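Local coordinates for protein geranylgeranyl pyrophosphate synthetase (Pyrococcus horikoshii, PDB 1WY0) that probably catalyses the chain-elongating condensation of isopentenyl diphosphate with allylic diphosphates to form geranylgeranyl diphosphate, at residues D195-E198 / Y199-A202; Q215-D218 / D219-L223. All coordinates share one frame; numbering follows the deposited sequence.

Both contacts are local and lie on one element, helix 197-224: interaction 1 at its first turn, interaction 2 close to its last. Their centres are 31 Å apart and their nearest atoms about 17 Å, so they do not touch. Interaction 1 is partly buried, 23 Å from the chain centre, and several of its side chains are exposed; its chemistry is that of a helix start, with an asparagine cap and an amide laid on a tyrosine ring. Interaction 2 lies 13 Å from the centre and is buried; its three aspartates each meet a lysine or arginine, beside an apolar W217-L221 contact. Its DDxxD sequence is consistent with the second aspartate-rich motif of prenyl synthases.

Interaction 1: residues D195-E198 / Y199-A202; sequences DNEE and YIKA
N196 lays its side-chain amide flat over the Y199 ring. The two planes are 23° apart, a stacked geometry, and ND2 sits 3.2 Å above the ring plane over its centre, with Y199 CZ the nearest ring atom to ND2 at 3.3 Å. At the near end of the ring, N196 CB approaches Y199 CD1 at 3.4 Å. This pose follows from the first torsion of N196, which places CG opposite the backbone N (chi1 -176°) and turns the amide back over the opening turn. There N196 is the N-cap, and OD1 is gripped by two amides: E198 N at 2.7 Å, only slightly tilted from the carbonyl plane, and Y199 N, 3.2 Å from OD1 and well above that plane. The N196 backbone oxygen starts the helical ladder, accepting I200 N in a nearly straight bond (N-H...O 168°).

E197 and I200 run side by side, I200 CD1 being 3.8 Å from E197 OE2, while the other carboxylate oxygen, OE1, makes a salt bridge to R137. Beyond the turn, Y199 packs on P322 and L321, and I200 on helix 167-193.

E198 N thus holds OD1 from close to the amide plane, while Y199 N and the Y199 ring meet the same face of the amide, which together should restrain its rotation: OD1 satisfies backbone N-H groups that lack a carbonyl from a preceding turn, and ND2 is held over the ring.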
ATOM      1  N   ASP A 195      -2.148 -12.429  28.394  1.00 68.49           N
ATOM      2  CA  ASP A 195      -2.883 -11.224  28.764  1.00 68.39           C
ATOM      3  C   ASP A 195      -2.158 -10.452  29.871  1.00 67.36           C
ATOM      4  O   ASP A 195      -2.747  -9.718  30.653  1.00 67.79           O
ATOM      5  CB  ASP A 195      -4.276 -11.636  29.250  1.00 69.98           C
ATOM      6  CG  ASP A 195      -5.189 -11.850  28.051  1.00 70.75           C
ATOM      7  OD1 ASP A 195      -5.643 -10.851  27.490  1.00 71.59           O
ATOM      8  OD2 ASP A 195      -5.431 -12.998  27.692  1.00 71.55           O
ATOM      9  N   ASN A 196      -0.832 -10.681  29.943  1.00 67.08           N
ATOM     10  CA  ASN A 196      -0.029  -9.993  30.949  1.00 66.42           C
ATOM     11  C   ASN A 196       0.616  -8.729  30.374  1.00 66.34           C
ATOM     12  O   ASN A 196       1.608  -8.767  29.659  1.00 65.86           O
ATOM     13  CB  ASN A 196       1.055 -10.959  31.432  1.00 66.56           C
ATOM     14  CG  ASN A 196       1.850 -10.313  32.537  1.00 67.50           C
ATOM     15  OD1 ASN A 196       2.024  -9.100  32.587  1.00 67.84           O
ATOM     16  ND2 ASN A 196       2.356 -11.165  33.444  1.00 68.44           N
ATOM     17  N   GLU A 197      -0.013  -7.581  30.686  1.00 66.21           N
ATOM     18  CA  GLU A 197       0.436  -6.321  30.105  1.00 66.58           C
ATOM     19  C   GLU A 197       1.894  -6.002  30.443  1.00 66.74           C
ATOM     20  O   GLU A 197       2.516  -5.119  29.867  1.00 67.16           O
ATOM     21  CB  GLU A 197      -0.472  -5.205  30.624  1.00 66.56           C
ATOM     22  CG  GLU A 197      -1.896  -5.314  30.081  1.00 66.68           C
ATOM     23  CD  GLU A 197      -1.858  -5.300  28.570  1.00 67.57           C
ATOM     24  OE1 GLU A 197      -1.102  -4.520  28.010  1.00 66.33           O
ATOM     25  OE2 GLU A 197      -2.597  -6.072  27.961  1.00 66.85           O
ATOM     26  N   GLU A 198       2.430  -6.724  31.445  1.00 66.88           N
ATOM     27  CA  GLU A 198       3.814  -6.465  31.818  1.00 66.44           C
ATOM     28  C   GLU A 198       4.779  -7.179  30.872  1.00 65.11           C
ATOM     29  O   GLU A 198       5.853  -6.693  30.539  1.00 64.52           O
ATOM     30  CB  GLU A 198       4.025  -6.958  33.250  1.00 67.93           C
ATOM     31  CG  GLU A 198       4.933  -6.031  34.058  1.00 70.18           C
ATOM     32  CD  GLU A 198       4.549  -4.591  33.797  1.00 71.41           C
ATOM     33  OE1 GLU A 198       4.792  -4.108  32.699  1.00 72.17           O
ATOM     34  OE2 GLU A 198       4.027  -3.953  34.709  1.00 72.07           O
ATOM     35  N   TYR A 199       4.377  -8.402  30.472  1.00 63.64           N
ATOM     36  CA  TYR A 199       5.142  -9.112  29.455  1.00 63.38           C
ATOM     37  C   TYR A 199       5.175  -8.312  28.151  1.00 62.25           C
ATOM     38  O   TYR A 199       6.217  -8.030  27.575  1.00 60.47           O
ATOM     39  CB  TYR A 199       4.454 -10.453  29.186  1.00 64.70           C
ATOM     40  CG  TYR A 199       4.569 -11.367  30.356  1.00 67.22           C
ATOM     41  CD1 TYR A 199       3.822 -12.544  30.380  1.00 67.60           C
ATOM     42  CD2 TYR A 199       5.451 -11.091  31.401  1.00 68.27           C
ATOM     43  CE1 TYR A 199       3.965 -13.442  31.426  1.00 69.42           C
ATOM     44  CE2 TYR A 199       5.586 -11.986  32.455  1.00 69.53           C
ATOM     45  CZ  TYR A 199       4.844 -13.154  32.471  1.00 69.66           C
ATOM     46  OH  TYR A 199       4.984 -14.057  33.508  1.00 70.90           O
ATOM     47  N   ILE A 200       3.960  -7.983  27.669  1.00 60.71           N
ATOM     48  CA  ILE A 200       3.841  -7.280  26.397  1.00 59.22           C
ATOM     49  C   ILE A 200       4.689  -6.004  26.362  1.00 58.66           C
ATOM     50  O   ILE A 200       5.313  -5.663  25.366  1.00 59.22           O
ATOM     51  CB  ILE A 200       2.366  -6.944  26.166  1.00 58.90           C
ATOM     52  CG1 ILE A 200       1.561  -8.227  25.934  1.00 57.12           C
ATOM     53  CG2 ILE A 200       2.223  -6.069  24.907  1.00 59.51           C
ATOM     54  CD1 ILE A 200       0.051  -7.978  25.927  1.00 57.06           C
ATOM     55  N   LYS A 201       4.666  -5.263  27.485  1.00 57.57           N
ATOM     56  CA  LYS A 201       5.458  -4.039  27.539  1.00 57.23           C
ATOM     57  C   LYS A 201       6.959  -4.337  27.510  1.00 55.74           C
ATOM     58  O   LYS A 201       7.772  -3.522  27.096  1.00 54.33           O
ATOM     59  CB  LYS A 201       5.102  -3.284  28.820  1.00 59.85           C
ATOM     60  CG  LYS A 201       5.333  -1.777  28.685  1.00 63.18           C
ATOM     61  CD  LYS A 201       5.619  -1.114  30.033  1.00 65.43           C
ATOM     62  CE  LYS A 201       6.959  -0.371  30.049  1.00 67.58           C
ATOM     63  NZ  LYS A 201       7.891  -1.059  30.942  1.00 68.56           N
ATOM     64  N   ALA A 202       7.290  -5.549  27.995  1.00 54.24           N
ATOM     65  CA  ALA A 202       8.683  -5.970  27.992  1.00 50.99           C
ATOM     66  C   ALA A 202       9.104  -6.487  26.612  1.00 49.38           C
ATOM     67  O   ALA A 202      10.203  -6.240  26.127  1.00 48.53           O
ATOM     68  CB  ALA A 202       8.834  -7.076  29.037  1.00 50.96           C
TER

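Interaction 2: residues Q215-D218 / D219-L223; sequences QIWD and DVLDL
Q215 and D219, one turn apart, are joined by both main chain and side chain. In the side-chain contact, Q215 NE2 donates a hydrogen bond to D219 OD1 at 3.0 Å; the acceptor lies in the glutamine amide plane, only 4° out of it, but the donor comes in from above the carboxylate plane. A bend at chi2 (57°) curls the glutamine back alongside its own helix to make this reach.

The backbone ladder beneath is regular. D219 N donates to Q215 O, V220 N to I216 O, L221 N to W217 O (2.9 Å) and D222 N to D218 O (2.9 Å).

Salt bridges hold the three aspartates from outside: D218 OD1 to R340, D219 OD1 to K242 and D222 OD1 to K232. With an alanine at D219 the carboxylate goes, and Q215 NE2 would probably lose its acceptor in this helix and K242 an anionic mate, leaving the glutamine amide freer to turn.

Apolar contact is carried by W217 and L221. L221 CD1 lies 3.6 Å from both CD1 and NE1 of the W217 indole, meeting it obliquely, while NE1 itself bonds to R340 O. The backbone of R340 thus holds the indole, and its guanidinium the D218 carboxylate, tying the C-terminal segment to this helix. I216 turns to the other packing surfaces, touching helices 299-315, 167-193 and 245-253.

D218, D219 and D222 match the DDxxD pattern of the second aspartate-rich motif, which in related prenyl synthases coordinates magnesium for diphosphate binding. Here each carboxylate has one oxygen in a salt bridge, and the structure holds no magnesium or diphosphate; the basic partners may balance the clustered charge in this unliganded state, in which D219 is also positioned by Q215.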
ATOM      1  N   GLN A 215      19.942  -2.022  12.675  1.00 33.96           N
ATOM      2  CA  GLN A 215      20.295  -1.097  11.612  1.00 33.78           C
ATOM      3  C   GLN A 215      21.559  -0.309  11.956  1.00 32.83           C
ATOM      4  O   GLN A 215      22.442  -0.154  11.118  1.00 31.15           O
ATOM      5  CB  GLN A 215      19.137  -0.137  11.328  1.00 32.69           C
ATOM      6  CG  GLN A 215      19.379   0.724  10.097  1.00 32.79           C
ATOM      7  CD  GLN A 215      19.643  -0.126   8.862  1.00 34.18           C
ATOM      8  OE1 GLN A 215      18.794  -0.918   8.454  1.00 33.85           O
ATOM      9  NE2 GLN A 215      20.828   0.021   8.278  1.00 31.49           N
ATOM     10  N   ILE A 216      21.653   0.180  13.188  1.00 32.97           N
ATOM     11  CA  ILE A 216      22.833   0.936  13.603  1.00 31.55           C
ATOM     12  C   ILE A 216      24.101   0.098  13.463  1.00 32.16           C
ATOM     13  O   ILE A 216      25.137   0.599  13.031  1.00 31.61           O
ATOM     14  CB  ILE A 216      22.727   1.409  15.076  1.00 32.78           C
ATOM     15  CG1 ILE A 216      21.616   2.452  15.223  1.00 31.73           C
ATOM     16  CG2 ILE A 216      24.077   1.994  15.534  1.00 32.82           C
ATOM     17  CD1 ILE A 216      21.233   2.713  16.675  1.00 31.66           C
ATOM     18  N   TRP A 217      24.021  -1.176  13.829  1.00 32.78           N
ATOM     19  CA  TRP A 217      25.173  -2.063  13.730  1.00 35.44           C
ATOM     20  C   TRP A 217      25.529  -2.337  12.265  1.00 36.15           C
ATOM     21  O   TRP A 217      26.702  -2.527  11.928  1.00 37.84           O
ATOM     22  CB  TRP A 217      24.891  -3.379  14.468  1.00 37.84           C
ATOM     23  CG  TRP A 217      26.106  -4.242  14.627  1.00 40.36           C
ATOM     24  CD1 TRP A 217      26.389  -5.403  13.962  1.00 40.67           C
ATOM     25  CD2 TRP A 217      27.210  -4.004  15.508  1.00 42.59           C
ATOM     26  NE1 TRP A 217      27.605  -5.904  14.378  1.00 42.80           N
ATOM     27  CE2 TRP A 217      28.129  -5.063  15.326  1.00 42.64           C
ATOM     28  CE3 TRP A 217      27.512  -2.998  16.436  1.00 44.55           C
ATOM     29  CZ2 TRP A 217      29.332  -5.146  16.039  1.00 44.39           C
ATOM     30  CZ3 TRP A 217      28.710  -3.079  17.149  1.00 46.17           C
ATOM     31  CH2 TRP A 217      29.606  -4.150  16.943  1.00 44.37           C
ATOM     32  N   ASP A 218      24.524  -2.367  11.395  1.00 36.55           N
ATOM     33  CA  ASP A 218      24.778  -2.588   9.974  1.00 37.45           C
ATOM     34  C   ASP A 218      25.545  -1.407   9.419  1.00 36.08           C
ATOM     35  O   ASP A 218      26.490  -1.582   8.650  1.00 35.37           O
ATOM     36  CB  ASP A 218      23.470  -2.751   9.193  1.00 39.63           C
ATOM     37  CG  ASP A 218      22.957  -4.165   9.229  1.00 43.16           C
ATOM     38  OD1 ASP A 218      23.632  -5.015   9.854  1.00 44.57           O
ATOM     39  OD2 ASP A 218      21.890  -4.432   8.634  1.00 46.82           O
ATOM     40  N   ASP A 219      25.132  -0.203   9.804  1.00 33.94           N
ATOM     41  CA  ASP A 219      25.811   0.997   9.346  1.00 34.58           C
ATOM     42  C   ASP A 219      27.250   1.008   9.839  1.00 34.55           C
ATOM     43  O   ASP A 219      28.146   1.455   9.128  1.00 35.39           O
ATOM     44  CB  ASP A 219      25.065   2.247   9.822  1.00 32.92           C
ATOM     45  CG  ASP A 219      23.676   2.363   9.201  1.00 33.26           C
ATOM     46  OD1 ASP A 219      23.414   1.634   8.224  1.00 32.28           O
ATOM     47  OD2 ASP A 219      22.856   3.184   9.673  1.00 31.04           O
ATOM     48  N   VAL A 220      27.467   0.503  11.053  1.00 36.08           N
ATOM     49  CA  VAL A 220      28.805   0.436  11.642  1.00 37.13           C
ATOM     50  C   VAL A 220      29.686  -0.524  10.849  1.00 37.68           C
ATOM     51  O   VAL A 220      30.818  -0.206  10.509  1.00 36.14           O
ATOM     52  CB  VAL A 220      28.762  -0.079  13.104  1.00 36.82           C
ATOM     53  CG1 VAL A 220      30.160  -0.503  13.543  1.00 37.05           C
ATOM     54  CG2 VAL A 220      28.226   1.010  14.036  1.00 34.98           C
ATOM     55  N   LEU A 221      29.150  -1.709  10.584  1.00 39.55           N
ATOM     56  CA  LEU A 221      29.845  -2.738   9.822  1.00 40.64           C
ATOM     57  C   LEU A 221      30.209  -2.257   8.418  1.00 40.81           C
ATOM     58  O   LEU A 221      31.239  -2.599   7.854  1.00 40.57           O
ATOM     59  CB  LEU A 221      28.932  -3.961   9.721  1.00 41.36           C
ATOM     60  CG  LEU A 221      28.961  -4.822  10.983  1.00 42.49           C
ATOM     61  CD1 LEU A 221      28.116  -6.090  10.849  1.00 42.58           C
ATOM     62  CD2 LEU A 221      30.370  -5.281  11.354  1.00 43.10           C
ATOM     63  N   ASP A 222      29.290  -1.467   7.834  1.00 42.08           N
ATOM     64  CA  ASP A 222      29.507  -0.998   6.473  1.00 42.40           C
ATOM     65  C   ASP A 222      30.783  -0.165   6.344  1.00 41.79           C
ATOM     66  O   ASP A 222      31.336   0.020   5.266  1.00 41.47           O
ATOM     67  CB  ASP A 222      28.294  -0.170   6.052  1.00 44.94           C
ATOM     68  CG  ASP A 222      28.422   0.183   4.579  1.00 48.10           C
ATOM     69  OD1 ASP A 222      28.079  -0.667   3.757  1.00 50.86           O
ATOM     70  OD2 ASP A 222      28.876   1.284   4.274  1.00 45.77           O
ATOM     71  N   LEU A 223      31.239   0.377   7.488  1.00 41.37           N
ATOM     72  CA  LEU A 223      32.426   1.222   7.445  1.00 42.34           C
ATOM     73  C   LEU A 223      33.685   0.478   7.891  1.00 43.84           C
ATOM     74  O   LEU A 223      34.766   0.644   7.341  1.00 44.32           O
ATOM     75  CB  LEU A 223      32.186   2.422   8.359  1.00 40.83           C
ATOM     76  CG  LEU A 223      31.101   3.357   7.822  1.00 41.79           C
ATOM     77  CD1 LEU A 223      30.962   4.636   8.652  1.00 39.09           C
ATOM     78  CD2 LEU A 223      31.369   3.804   6.386  1.00 40.46           C
TER